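Local coordinates for protein pullulanase (Bacillus acidopullulyticus, PDB 2WAN) that probably hydrolyses the alpha-1,6-glucosidic linkages of pullulan and related branched starch polysaccharides, as a debranching glycoside hydrolase, at residues A[137-142]-A[153-158]; A[163-168]-A[216-221]; A[170-175]-A[210-215]. One frame throughout, in Å; residues are numbered along the deposited sequence.

Contact 1 (A[137-142]-A[153-158]); sequences DAASGF and IPVTSA
Val-155 meets Phe-142 and Ala-139 with its backbone as well as its side chain. Its N donates to water 1 (2.9 Å from Val-155 N to the water), which in turn donates to Phe-142 O, so a solvent molecule bridges the two backbones. Its two methyls then diverge. CG1, anti to the backbone N (chi1 176°), lies alongside Ala-139 CA and Phe-142 CB, while CG2 comes up to the Phe-142 carbonyl, 3.5 Å from CG2 to Phe-142 O. Val-155 CB sits 4.0 Å from Ala-139 CB, and the Ala-139 methyl also presses on the Val-155 carbonyl, with 3.2 Å between Ala-139 CB and Val-155 O. Cutting Val-155 back to an alanine would remove both methyls and is likely to leave a gap beside the Phe-142 carbonyl and Ala-139. Thr-156 turns its side chain away from the loop, its OG1 making a weak hydrogen bond to Thr-277 O. The setting is a beta hairpin in a mixed sheet, strand 142-146 lying antiparallel to strand 152-160. The loop entering the first strand winds through a type II' turn, Asp-137 to Ser-140, and an overlapping type I' turn, Ala-139 to Phe-142. Ser-157 offers its CA-H to Ala-138 O, 3.6 Å between Ser-157 CA and Ala-138 O. Ala-158 directs its methyl into the folded loop: CB lies 3.8 Å from Ala-139 O, 4.0 Å from Ser-140 CB and 4.2 Å from Phe-142 CD2, approaching the ring obliquely. Ala-139 O itself lies in the plane of that ring, at its edge, and accepts the Phe-142 N-H that closes the second turn.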
ATOM      1  N   ASP A 137      41.928 -13.958 -11.318  1.00 43.31           N
ATOM      2  CA  ASP A 137      42.112 -12.678 -12.008  1.00 44.66           C
ATOM      3  C   ASP A 137      41.046 -12.442 -13.075  1.00 43.14           C
ATOM      4  O   ASP A 137      40.431 -13.391 -13.569  1.00 43.27           O
ATOM      5  CB  ASP A 137      43.493 -12.614 -12.675  1.00 46.18           C
ATOM      6  CG  ASP A 137      44.634 -12.763 -11.686  1.00 53.55           C
ATOM      7  OD1 ASP A 137      44.712 -13.819 -11.012  1.00 58.81           O
ATOM      8  OD2 ASP A 137      45.462 -11.828 -11.595  1.00 58.50           O
ATOM      9  N   ALA A 138      40.854 -11.165 -13.412  1.00 42.84           N
ATOM     10  CA  ALA A 138      40.014 -10.716 -14.534  1.00 43.17           C
ATOM     11  C   ALA A 138      38.678 -11.460 -14.670  1.00 42.15           C
ATOM     12  O   ALA A 138      37.808 -11.339 -13.801  1.00 42.21           O
ATOM     13  CB  ALA A 138      40.808 -10.751 -15.846  1.00 43.19           C
ATOM     14  N   ALA A 139      38.537 -12.235 -15.746  1.00 40.89           N
ATOM     15  CA  ALA A 139      37.301 -12.955 -16.058  1.00 39.18           C
ATOM     16  C   ALA A 139      36.996 -14.108 -15.105  1.00 38.89           C
ATOM     17  O   ALA A 139      35.843 -14.544 -15.001  1.00 37.68           O
ATOM     18  CB  ALA A 139      37.335 -13.457 -17.498  1.00 39.20           C
ATOM     19  N   SER A 140      38.030 -14.610 -14.428  1.00 36.68           N
ATOM     20  CA  SER A 140      37.894 -15.718 -13.479  1.00 36.28           C
ATOM     21  C   SER A 140      37.142 -16.911 -14.087  1.00 35.88           C
ATOM     22  O   SER A 140      36.301 -17.538 -13.436  1.00 37.25           O
ATOM     23  CB  SER A 140      37.257 -15.232 -12.160  1.00 36.49           C
ATOM     24  OG  SER A 140      37.062 -16.299 -11.247  1.00 34.49           O
ATOM     25  N   GLY A 141      37.451 -17.208 -15.351  1.00 35.67           N
ATOM     26  CA  GLY A 141      36.881 -18.359 -16.056  1.00 36.22           C
ATOM     27  C   GLY A 141      35.478 -18.171 -16.615  1.00 36.58           C
ATOM     28  O   GLY A 141      34.886 -19.115 -17.155  1.00 37.30           O
ATOM     29  N   PHE A 142      34.939 -16.959 -16.485  1.00 36.39           N
ATOM     30  CA  PHE A 142      33.574 -16.677 -16.955  1.00 35.37           C
ATOM     31  C   PHE A 142      33.541 -16.290 -18.425  1.00 35.02           C
ATOM     32  O   PHE A 142      34.390 -15.527 -18.884  1.00 36.28           O
ATOM     33  CB  PHE A 142      32.923 -15.570 -16.125  1.00 33.68           C
ATOM     34  CG  PHE A 142      32.367 -16.041 -14.818  1.00 31.46           C
ATOM     35  CD1 PHE A 142      31.076 -16.544 -14.742  1.00 32.55           C
ATOM     36  CD2 PHE A 142      33.131 -15.971 -13.655  1.00 32.63           C
ATOM     37  CE1 PHE A 142      30.546 -16.977 -13.530  1.00 33.72           C
ATOM     38  CE2 PHE A 142      32.610 -16.401 -12.436  1.00 33.66           C
ATOM     39  CZ  PHE A 142      31.317 -16.909 -12.373  1.00 34.65           C
ATOM     40  N   ILE A 153      31.207 -12.212 -26.041  1.00 40.42           N
ATOM     41  CA  ILE A 153      31.438 -10.941 -25.358  1.00 39.96           C
ATOM     42  C   ILE A 153      32.389 -11.201 -24.194  1.00 40.26           C
ATOM     43  O   ILE A 153      32.072 -11.996 -23.302  1.00 40.12           O
ATOM     44  CB  ILE A 153      30.121 -10.292 -24.852  1.00 39.15           C
ATOM     45  CG1 ILE A 153      29.153 -10.074 -26.026  1.00 41.56           C
ATOM     46  CG2 ILE A 153      30.420  -8.968 -24.136  1.00 39.22           C
ATOM     47  CD1 ILE A 153      27.724  -9.700 -25.623  1.00 39.37           C
ATOM     48  N   PRO A 154      33.568 -10.554 -24.209  1.00 39.64           N
ATOM     49  CA  PRO A 154      34.530 -10.795 -23.130  1.00 39.51           C
ATOM     50  C   PRO A 154      34.047 -10.293 -21.764  1.00 37.53           C
ATOM     51  O   PRO A 154      33.512  -9.184 -21.662  1.00 37.45           O
ATOM     52  CB  PRO A 154      35.769 -10.014 -23.582  1.00 38.38           C
ATOM     53  CG  PRO A 154      35.622  -9.903 -25.078  1.00 39.87           C
ATOM     54  CD  PRO A 154      34.148  -9.727 -25.285  1.00 39.96           C
ATOM     55  N   VAL A 155      34.219 -11.133 -20.745  1.00 35.34           N
ATOM     56  CA  VAL A 155      34.039 -10.738 -19.351  1.00 34.32           C
ATOM     57  C   VAL A 155      35.335 -10.072 -18.890  1.00 35.66           C
ATOM     58  O   VAL A 155      36.401 -10.701 -18.899  1.00 36.92           O
ATOM     59  CB  VAL A 155      33.707 -11.956 -18.456  1.00 34.23           C
ATOM     60  CG1 VAL A 155      33.621 -11.547 -16.987  1.00 36.61           C
ATOM     61  CG2 VAL A 155      32.409 -12.630 -18.912  1.00 31.79           C
ATOM     62  N   THR A 156      35.243  -8.801 -18.502  1.00 35.71           N
ATOM     63  CA  THR A 156      36.420  -7.997 -18.153  1.00 35.56           C
ATOM     64  C   THR A 156      36.750  -7.982 -16.654  1.00 36.93           C
ATOM     65  O   THR A 156      37.858  -7.597 -16.258  1.00 35.09           O
ATOM     66  CB  THR A 156      36.286  -6.539 -18.649  1.00 36.26           C
ATOM     67  OG1 THR A 156      35.196  -5.889 -17.978  1.00 36.09           O
ATOM     68  CG2 THR A 156      36.059  -6.501 -20.159  1.00 37.43           C
ATOM     69  N   SER A 157      35.783  -8.400 -15.836  1.00 35.90           N
ATOM     70  CA  SER A 157      35.900  -8.351 -14.379  1.00 36.40           C
ATOM     71  C   SER A 157      34.861  -9.260 -13.736  1.00 35.53           C
ATOM     72  O   SER A 157      33.729  -9.373 -14.223  1.00 35.22           O
ATOM     73  CB  SER A 157      35.726  -6.915 -13.873  1.00 36.48           C
ATOM     74  OG  SER A 157      35.642  -6.880 -12.456  1.00 42.57           O
ATOM     75  N   ALA A 158      35.257  -9.921 -12.654  1.00 34.33           N
ATOM     76  CA  ALA A 158      34.357 -10.781 -11.898  1.00 33.24           C
ATOM     77  C   ALA A 158      34.584 -10.575 -10.403  1.00 34.63           C
ATOM     78  O   ALA A 158      35.641 -10.934  -9.870  1.00 34.35           O
ATOM     79  CB  ALA A 158      34.559 -12.241 -12.281  1.00 33.85           C
TER
HETATM   80  O   HOH W   1      35.128 -13.922 -20.898  1.00 39.22           O

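Contact 2 (A[163-168]-A[216-221]); sequences PVTAVL and LDHSWN
Thr-165 packs its side chain against the turn formed by Asp-217 and His-218. Its CB stands 4.0 Å from Asp-217 OD1 and about as far from Asp-217 N. From there CG2, anti to the backbone N, runs out over one face of the His-218 imidazole, in a CH-pi contact 4.1 Å from CG2 to the ring centroid and 21° off the ring normal. The methyl is displaced toward the rim, so that NE2 is the closest ring atom, 3.8 Å from Thr-165 CG2, and the two side chains cross at about a right angle. Val-167 CG2, two residues on and already in strand 166-170, approaches the same ring obliquely.

The backbone of Thr-165 is gripped at both ends. Its O accepts a fairly straight hydrogen bond from Asp-217 N (3.0 Å from Asp-217 N to Thr-165 O, 162° at the hydrogen) and also meets the CA-H of Leu-216. Its N donates to water 2, which donates to Asp-217 OD1. Ala-166 and Leu-216 form an antiparallel non-hydrogen-bonded pair, with 3.9 Å between Ala-166 CB and Leu-216 CD2 on the sheet face where both also touch Tyr-244.

The type I' turn from Leu-216 to Ser-219, with positive phi at Asp-217 and His-218, starts the connection between strands 208-216 and 223-233 of the X25 domain, and strand 166-170 borders it. His-218 NE2 is hydrogen-bonded to Asp-187 OD1, which probably limits the ring's rotation while Thr-165 covers one face. That carboxylate would probably polarise the imidazole and favour its protonated form.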
ATOM      1  N   PRO A 163      27.156  -8.285  -0.207  1.00 32.04           N
ATOM      2  CA  PRO A 163      27.514  -7.059   0.498  1.00 31.48           C
ATOM      3  C   PRO A 163      28.464  -7.380   1.656  1.00 29.81           C
ATOM      4  O   PRO A 163      28.480  -8.514   2.143  1.00 30.60           O
ATOM      5  CB  PRO A 163      26.167  -6.536   1.012  1.00 31.71           C
ATOM      6  CG  PRO A 163      25.280  -7.746   1.073  1.00 34.02           C
ATOM      7  CD  PRO A 163      25.743  -8.667  -0.010  1.00 33.76           C
ATOM      8  N   VAL A 164      29.285  -6.409   2.040  1.00 31.47           N
ATOM      9  CA  VAL A 164      30.111  -6.562   3.237  1.00 32.25           C
ATOM     10  C   VAL A 164      29.842  -5.418   4.207  1.00 30.67           C
ATOM     11  O   VAL A 164      29.932  -4.233   3.856  1.00 29.05           O
ATOM     12  CB  VAL A 164      31.650  -6.783   2.957  1.00 33.83           C
ATOM     13  CG1 VAL A 164      31.922  -7.298   1.534  1.00 36.11           C
ATOM     14  CG2 VAL A 164      32.504  -5.569   3.323  1.00 36.23           C
ATOM     15  N   THR A 165      29.470  -5.804   5.422  1.00 31.32           N
ATOM     16  CA  THR A 165      29.208  -4.872   6.503  1.00 30.79           C
ATOM     17  C   THR A 165      30.363  -5.031   7.486  1.00 29.41           C
ATOM     18  O   THR A 165      30.402  -5.996   8.243  1.00 26.95           O
ATOM     19  CB  THR A 165      27.853  -5.183   7.189  1.00 30.04           C
ATOM     20  OG1 THR A 165      26.818  -5.184   6.203  1.00 33.79           O
ATOM     21  CG2 THR A 165      27.514  -4.146   8.255  1.00 32.93           C
ATOM     22  N   ALA A 166      31.296  -4.086   7.429  1.00 28.99           N
ATOM     23  CA  ALA A 166      32.510  -4.105   8.245  1.00 30.96           C
ATOM     24  C   ALA A 166      32.595  -2.821   9.052  1.00 29.96           C
ATOM     25  O   ALA A 166      32.742  -1.731   8.499  1.00 29.37           O
ATOM     26  CB  ALA A 166      33.736  -4.271   7.367  1.00 28.48           C
ATOM     27  N   VAL A 167      32.497  -2.965  10.370  1.00 28.87           N
ATOM     28  CA  VAL A 167      32.465  -1.826  11.271  1.00 25.82           C
ATOM     29  C   VAL A 167      33.720  -1.810  12.133  1.00 26.90           C
ATOM     30  O   VAL A 167      34.076  -2.829  12.743  1.00 25.75           O
ATOM     31  CB  VAL A 167      31.219  -1.888  12.196  1.00 27.39           C
ATOM     32  CG1 VAL A 167      31.288  -0.799  13.274  1.00 24.12           C
ATOM     33  CG2 VAL A 167      29.910  -1.810  11.377  1.00 22.89           C
ATOM     34  N   LEU A 168      34.379  -0.655  12.175  1.00 25.61           N
ATOM     35  CA  LEU A 168      35.525  -0.438  13.051  1.00 27.53           C
ATOM     36  C   LEU A 168      35.042  -0.358  14.498  1.00 29.14           C
ATOM     37  O   LEU A 168      34.241   0.520  14.862  1.00 29.41           O
ATOM     38  CB  LEU A 168      36.270   0.836  12.662  1.00 29.01           C
ATOM     39  CG  LEU A 168      37.473   1.268  13.505  1.00 27.67           C
ATOM     40  CD1 LEU A 168      38.627   0.320  13.315  1.00 29.53           C
ATOM     41  CD2 LEU A 168      37.898   2.668  13.123  1.00 23.23           C
ATOM     42  N   LEU A 216      32.095  -7.846  11.790  1.00 25.26           N
ATOM     43  CA  LEU A 216      31.239  -8.056  10.623  1.00 27.41           C
ATOM     44  C   LEU A 216      29.769  -8.220  10.988  1.00 27.68           C
ATOM     45  O   LEU A 216      29.431  -8.743  12.056  1.00 28.18           O
ATOM     46  CB  LEU A 216      31.704  -9.278   9.819  1.00 26.29           C
ATOM     47  CG  LEU A 216      33.098  -9.268   9.174  1.00 30.70           C
ATOM     48  CD1 LEU A 216      33.168 -10.336   8.083  1.00 30.95           C
ATOM     49  CD2 LEU A 216      33.470  -7.909   8.614  1.00 29.05           C
ATOM     50  N   ASP A 217      28.898  -7.765  10.087  1.00 29.36           N
ATOM     51  CA  ASP A 217      27.461  -8.081  10.147  1.00 29.98           C
ATOM     52  C   ASP A 217      26.758  -7.670  11.448  1.00 29.44           C
ATOM     53  O   ASP A 217      25.789  -8.314  11.860  1.00 27.96           O
ATOM     54  CB  ASP A 217      27.229  -9.566   9.839  1.00 31.78           C
ATOM     55  CG  ASP A 217      27.872  -9.996   8.523  1.00 34.64           C
ATOM     56  OD1 ASP A 217      27.812  -9.212   7.555  1.00 34.04           O
ATOM     57  OD2 ASP A 217      28.443 -11.109   8.463  1.00 39.32           O
ATOM     58  N   HIS A 218      27.242  -6.594  12.069  1.00 28.31           N
ATOM     59  CA  HIS A 218      26.636  -6.017  13.279  1.00 31.37           C
ATOM     60  C   HIS A 218      26.656  -6.922  14.519  1.00 31.64           C
ATOM     61  O   HIS A 218      25.849  -6.735  15.435  1.00 33.12           O
ATOM     62  CB  HIS A 218      25.204  -5.517  13.003  1.00 33.25           C
ATOM     63  CG  HIS A 218      25.138  -4.325  12.101  1.00 35.77           C
ATOM     64  ND1 HIS A 218      24.085  -4.104  11.239  1.00 42.44           N
ATOM     65  CD2 HIS A 218      25.993  -3.292  11.921  1.00 39.48           C
ATOM     66  CE1 HIS A 218      24.290  -2.981  10.574  1.00 44.04           C
ATOM     67  NE2 HIS A 218      25.442  -2.469  10.969  1.00 43.82           N
ATOM     68  N   SER A 219      27.564  -7.896  14.556  1.00 29.47           N
ATOM     69  CA  SER A 219      27.730  -8.715  15.760  1.00 29.31           C
ATOM     70  C   SER A 219      29.191  -9.047  16.050  1.00 28.49           C
ATOM     71  O   SER A 219      30.092  -8.650  15.304  1.00 25.66           O
ATOM     72  CB  SER A 219      26.889  -9.997  15.698  1.00 29.58           C
ATOM     73  OG  SER A 219      27.380 -10.888  14.719  1.00 31.36           O
ATOM     74  N   TRP A 220      29.403  -9.758  17.155  1.00 28.33           N
ATOM     75  CA  TRP A 220      30.731 -10.220  17.546  1.00 29.30           C
ATOM     76  C   TRP A 220      30.973 -11.656  17.084  1.00 30.21           C
ATOM     77  O   TRP A 220      31.991 -12.268  17.428  1.00 28.34           O
ATOM     78  CB  TRP A 220      30.894 -10.125  19.064  1.00 29.33           C
ATOM     79  CG  TRP A 220      31.004  -8.727  19.591  1.00 25.93           C
ATOM     80  CD1 TRP A 220      30.106  -8.079  20.392  1.00 28.21           C
ATOM     81  CD2 TRP A 220      32.082  -7.805  19.369  1.00 25.11           C
ATOM     82  NE1 TRP A 220      30.559  -6.812  20.685  1.00 24.33           N
ATOM     83  CE2 TRP A 220      31.766  -6.616  20.065  1.00 25.00           C
ATOM     84  CE3 TRP A 220      33.285  -7.868  18.652  1.00 26.88           C
ATOM     85  CZ2 TRP A 220      32.610  -5.503  20.069  1.00 21.02           C
ATOM     86  CZ3 TRP A 220      34.119  -6.758  18.648  1.00 21.96           C
ATOM     87  CH2 TRP A 220      33.785  -5.595  19.358  1.00 21.49           C
ATOM     88  N   ASN A 221      30.031 -12.198  16.312  1.00 30.76           N
ATOM     89  CA  ASN A 221      30.173 -13.552  15.783  1.00 32.58           C
ATOM     90  C   ASN A 221      31.502 -13.698  15.045  1.00 31.60           C
ATOM     91  O   ASN A 221      32.252 -14.654  15.261  1.00 30.54           O
ATOM     92  CB  ASN A 221      29.010 -13.872  14.843  1.00 34.38           C
ATOM     93  CG  ASN A 221      28.465 -15.273  15.042  1.00 43.16           C
ATOM     94  OD1 ASN A 221      29.184 -16.268  14.908  1.00 49.77           O
ATOM     95  ND2 ASN A 221      27.176 -15.356  15.352  1.00 47.90           N
TER
HETATM   96  O   HOH W   2      29.817  -8.650   5.860  1.00 37.67           O

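Contact 3 (A[170-175]-A[210-215]); sequences GDLQQA and YQYKIA
Asp-171 and Leu-172 both place CG between their backbone N and carbonyl carbon, and these torsions bring them onto Gln-211 and Tyr-210. At Asp-171 (chi1 60°) the carboxylate swings up to the neighbouring strand; at Leu-172 chi1 is only 37°, well short of full staggering, and the isobutyl group lies across Gln-211 O toward Tyr-212. The carboxylate takes the Gln-211 N-H in a nearly linear bond, 2.7 Å from Gln-211 N to Asp-171 OD1 and 172° at the hydrogen; the donor arrives on the syn side, somewhat out of the carboxylate plane. Gln-211 O completes the exchange by accepting Asp-171 N, 3.2 Å from it and in the carbonyl plane. One residue of the strand is thus held through both its N-H and its C=O.

This is where strand 166-170 leaves its antiparallel partner 208-216 in the X25 domain: Gly-170 and Tyr-212 form the last, non-hydrogen-bonded pair, and a type I turn from Gly-170 to Gln-173 bends the chain off the sheet. The backbones come close enough to put Gly-170 CA 3.2 Å from Gln-211 O, where a CB on Gly-170 would collide with that oxygen. Within the turn, Leu-172 packs against two tyrosines. Its CB touches the Tyr-210 ring obliquely, 3.6 Å from CD1, and its CD2 lies 3.9 Å from Tyr-212 CB. Tyr-210 also has Asp-171 O in its ring plane, at the edge, while its hydroxyl bonds to Pro-206 O; Leu-205 packs on both Leu-172 and Tyr-210.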
ATOM      1  N   GLY A 170      36.065  -0.632  18.816  1.00 26.51           N
ATOM      2  CA  GLY A 170      37.112  -0.489  19.828  1.00 26.79           C
ATOM      3  C   GLY A 170      36.846   0.678  20.747  1.00 27.25           C
ATOM      4  O   GLY A 170      35.715   1.177  20.809  1.00 28.08           O
ATOM      5  N   ASP A 171      37.884   1.116  21.455  1.00 28.51           N
ATOM      6  CA  ASP A 171      37.764   2.250  22.380  1.00 30.14           C
ATOM      7  C   ASP A 171      38.039   3.598  21.687  1.00 31.20           C
ATOM      8  O   ASP A 171      38.155   4.647  22.337  1.00 31.14           O
ATOM      9  CB  ASP A 171      38.638   2.052  23.625  1.00 30.29           C
ATOM     10  CG  ASP A 171      40.115   1.903  23.299  1.00 30.40           C
ATOM     11  OD1 ASP A 171      40.516   2.120  22.142  1.00 33.60           O
ATOM     12  OD2 ASP A 171      40.886   1.565  24.217  1.00 31.95           O
ATOM     13  N   LEU A 172      38.135   3.546  20.362  1.00 31.47           N
ATOM     14  CA  LEU A 172      38.302   4.730  19.529  1.00 32.11           C
ATOM     15  C   LEU A 172      36.990   5.163  18.885  1.00 32.51           C
ATOM     16  O   LEU A 172      36.969   6.124  18.109  1.00 32.61           O
ATOM     17  CB  LEU A 172      39.346   4.478  18.435  1.00 30.56           C
ATOM     18  CG  LEU A 172      39.480   3.121  17.729  1.00 30.32           C
ATOM     19  CD1 LEU A 172      38.185   2.616  17.113  1.00 28.36           C
ATOM     20  CD2 LEU A 172      40.559   3.211  16.674  1.00 27.41           C
ATOM     21  N   GLN A 173      35.907   4.451  19.199  1.00 32.07           N
ATOM     22  CA  GLN A 173      34.630   4.648  18.511  1.00 33.20           C
ATOM     23  C   GLN A 173      33.926   5.963  18.847  1.00 35.79           C
ATOM     24  O   GLN A 173      33.358   6.607  17.963  1.00 35.73           O
ATOM     25  CB  GLN A 173      33.699   3.456  18.719  1.00 31.98           C
ATOM     26  CG  GLN A 173      33.749   2.464  17.567  1.00 31.88           C
ATOM     27  CD  GLN A 173      32.733   1.355  17.713  1.00 29.46           C
ATOM     28  OE1 GLN A 173      31.718   1.327  17.016  1.00 31.61           O
ATOM     29  NE2 GLN A 173      32.990   0.443  18.633  1.00 24.61           N
ATOM     30  N   GLN A 174      33.969   6.348  20.120  1.00 37.78           N
ATOM     31  CA  GLN A 174      33.407   7.620  20.565  1.00 40.76           C
ATOM     32  C   GLN A 174      34.167   8.784  19.955  1.00 41.25           C
ATOM     33  O   GLN A 174      33.555   9.732  19.450  1.00 43.20           O
ATOM     34  CB  GLN A 174      33.404   7.715  22.091  1.00 40.49           C
ATOM     35  CG  GLN A 174      32.366   6.820  22.739  1.00 42.35           C
ATOM     36  CD  GLN A 174      32.270   7.003  24.234  1.00 44.25           C
ATOM     37  OE1 GLN A 174      31.199   6.845  24.810  1.00 51.03           O
ATOM     38  NE2 GLN A 174      33.390   7.329  24.874  1.00 41.86           N
ATOM     39  N   ALA A 175      35.497   8.690  19.981  1.00 41.19           N
ATOM     40  CA  ALA A 175      36.385   9.676  19.361  1.00 42.38           C
ATOM     41  C   ALA A 175      36.174   9.818  17.846  1.00 43.63           C
ATOM     42  O   ALA A 175      36.640  10.781  17.234  1.00 45.18           O
ATOM     43  CB  ALA A 175      37.838   9.341  19.667  1.00 42.77           C
ATOM     44  N   TYR A 210      45.029   3.408  21.716  1.00 35.19           N
ATOM     45  CA  TYR A 210      43.702   2.864  21.405  1.00 32.37           C
ATOM     46  C   TYR A 210      43.768   1.374  21.100  1.00 30.19           C
ATOM     47  O   TYR A 210      44.843   0.828  20.876  1.00 30.35           O
ATOM     48  CB  TYR A 210      43.114   3.569  20.183  1.00 33.86           C
ATOM     49  CG  TYR A 210      42.907   5.057  20.340  1.00 35.60           C
ATOM     50  CD1 TYR A 210      41.718   5.562  20.867  1.00 37.37           C
ATOM     51  CD2 TYR A 210      43.896   5.963  19.948  1.00 37.08           C
ATOM     52  CE1 TYR A 210      41.518   6.938  21.003  1.00 42.81           C
ATOM     53  CE2 TYR A 210      43.709   7.337  20.082  1.00 39.33           C
ATOM     54  CZ  TYR A 210      42.520   7.816  20.607  1.00 43.70           C
ATOM     55  OH  TYR A 210      42.332   9.174  20.741  1.00 43.99           O
ATOM     56  N   GLN A 211      42.610   0.724  21.092  1.00 28.44           N
ATOM     57  CA  GLN A 211      42.505  -0.647  20.604  1.00 28.77           C
ATOM     58  C   GLN A 211      41.350  -0.772  19.635  1.00 28.19           C
ATOM     59  O   GLN A 211      40.309  -0.148  19.829  1.00 27.85           O
ATOM     60  CB  GLN A 211      42.305  -1.626  21.755  1.00 27.30           C
ATOM     61  CG  GLN A 211      43.583  -2.076  22.419  1.00 30.04           C
ATOM     62  CD  GLN A 211      43.343  -3.236  23.356  1.00 32.11           C
ATOM     63  OE1 GLN A 211      44.277  -3.841  23.867  1.00 31.98           O
ATOM     64  NE2 GLN A 211      42.079  -3.562  23.572  1.00 32.66           N
ATOM     65  N   TYR A 212      41.530  -1.582  18.594  1.00 26.85           N
ATOM     66  CA  TYR A 212      40.446  -1.812  17.651  1.00 24.84           C
ATOM     67  C   TYR A 212      40.444  -3.191  16.988  1.00 24.24           C
ATOM     68  O   TYR A 212      41.442  -3.934  17.026  1.00 24.56           O
ATOM     69  CB  TYR A 212      40.424  -0.717  16.581  1.00 24.77           C
ATOM     70  CG  TYR A 212      41.482  -0.908  15.528  1.00 23.28           C
ATOM     71  CD1 TYR A 212      41.207  -1.634  14.368  1.00 25.24           C
ATOM     72  CD2 TYR A 212      42.766  -0.382  15.692  1.00 26.45           C
ATOM     73  CE1 TYR A 212      42.176  -1.826  13.388  1.00 24.73           C
ATOM     74  CE2 TYR A 212      43.749  -0.572  14.719  1.00 26.27           C
ATOM     75  CZ  TYR A 212      43.438  -1.295  13.569  1.00 29.11           C
ATOM     76  OH  TYR A 212      44.383  -1.500  12.592  1.00 28.17           O
ATOM     77  N   LYS A 213      39.291  -3.503  16.393  1.00 22.37           N
ATOM     78  CA  LYS A 213      39.081  -4.639  15.515  1.00 23.69           C
ATOM     79  C   LYS A 213      38.120  -4.206  14.399  1.00 23.87           C
ATOM     80  O   LYS A 213      37.632  -3.062  14.379  1.00 22.61           O
ATOM     81  CB  LYS A 213      38.451  -5.821  16.269  1.00 22.91           C
ATOM     82  CG  LYS A 213      39.267  -6.382  17.419  1.00 26.11           C
ATOM     83  CD  LYS A 213      38.780  -7.770  17.782  1.00 25.42           C
ATOM     84  CE  LYS A 213      39.400  -8.804  16.846  1.00 22.80           C
ATOM     85  NZ  LYS A 213      38.947 -10.186  17.121  1.00 21.85           N
ATOM     86  N   ILE A 214      37.857  -5.129  13.482  1.00 22.83           N
ATOM     87  CA  ILE A 214      36.787  -4.970  12.505  1.00 23.14           C
ATOM     88  C   ILE A 214      35.761  -6.059  12.778  1.00 23.02           C
ATOM     89  O   ILE A 214      36.082  -7.258  12.702  1.00 23.23           O
ATOM     90  CB  ILE A 214      37.324  -5.071  11.044  1.00 22.72           C
ATOM     91  CG1 ILE A 214      38.326  -3.944  10.730  1.00 23.62           C
ATOM     92  CG2 ILE A 214      36.183  -5.115  10.024  1.00 24.41           C
ATOM     93  CD1 ILE A 214      37.751  -2.537  10.670  1.00 27.19           C
ATOM     94  N   ALA A 215      34.533  -5.651  13.114  1.00 23.71           N
ATOM     95  CA  ALA A 215      33.443  -6.595  13.349  1.00 24.19           C
ATOM     96  C   ALA A 215      32.528  -6.642  12.143  1.00 24.39           C
ATOM     97  O   ALA A 215      32.220  -5.604  11.554  1.00 25.73           O
ATOM     98  CB  ALA A 215      32.652  -6.218  14.609  1.00 22.46           C
TER

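Along the chain contact 1 is complete before the other two begin. It belongs to the mixed sheet containing strands 142-146 and 152-160, with its centre about 29 Å from that of contact 2 and about 38 Å from that of contact 3. Contacts 2 and 3 share the three-stranded antiparallel sheet of the X25 domain. Their centres are about 13 Å apart, at opposite ends of the pairing between strands 166-170 and 208-216, and contact 3 falls within the sequence that contact 2 spans. Between them, Val-167 O lies 2.9 Å from Ala-215 N, a probable hydrogen bond, and Leu-168 packs on Tyr-212. All three lie in beta-rich parts of the chain ahead of the eight-stranded parallel barrel of the alpha-amylase type.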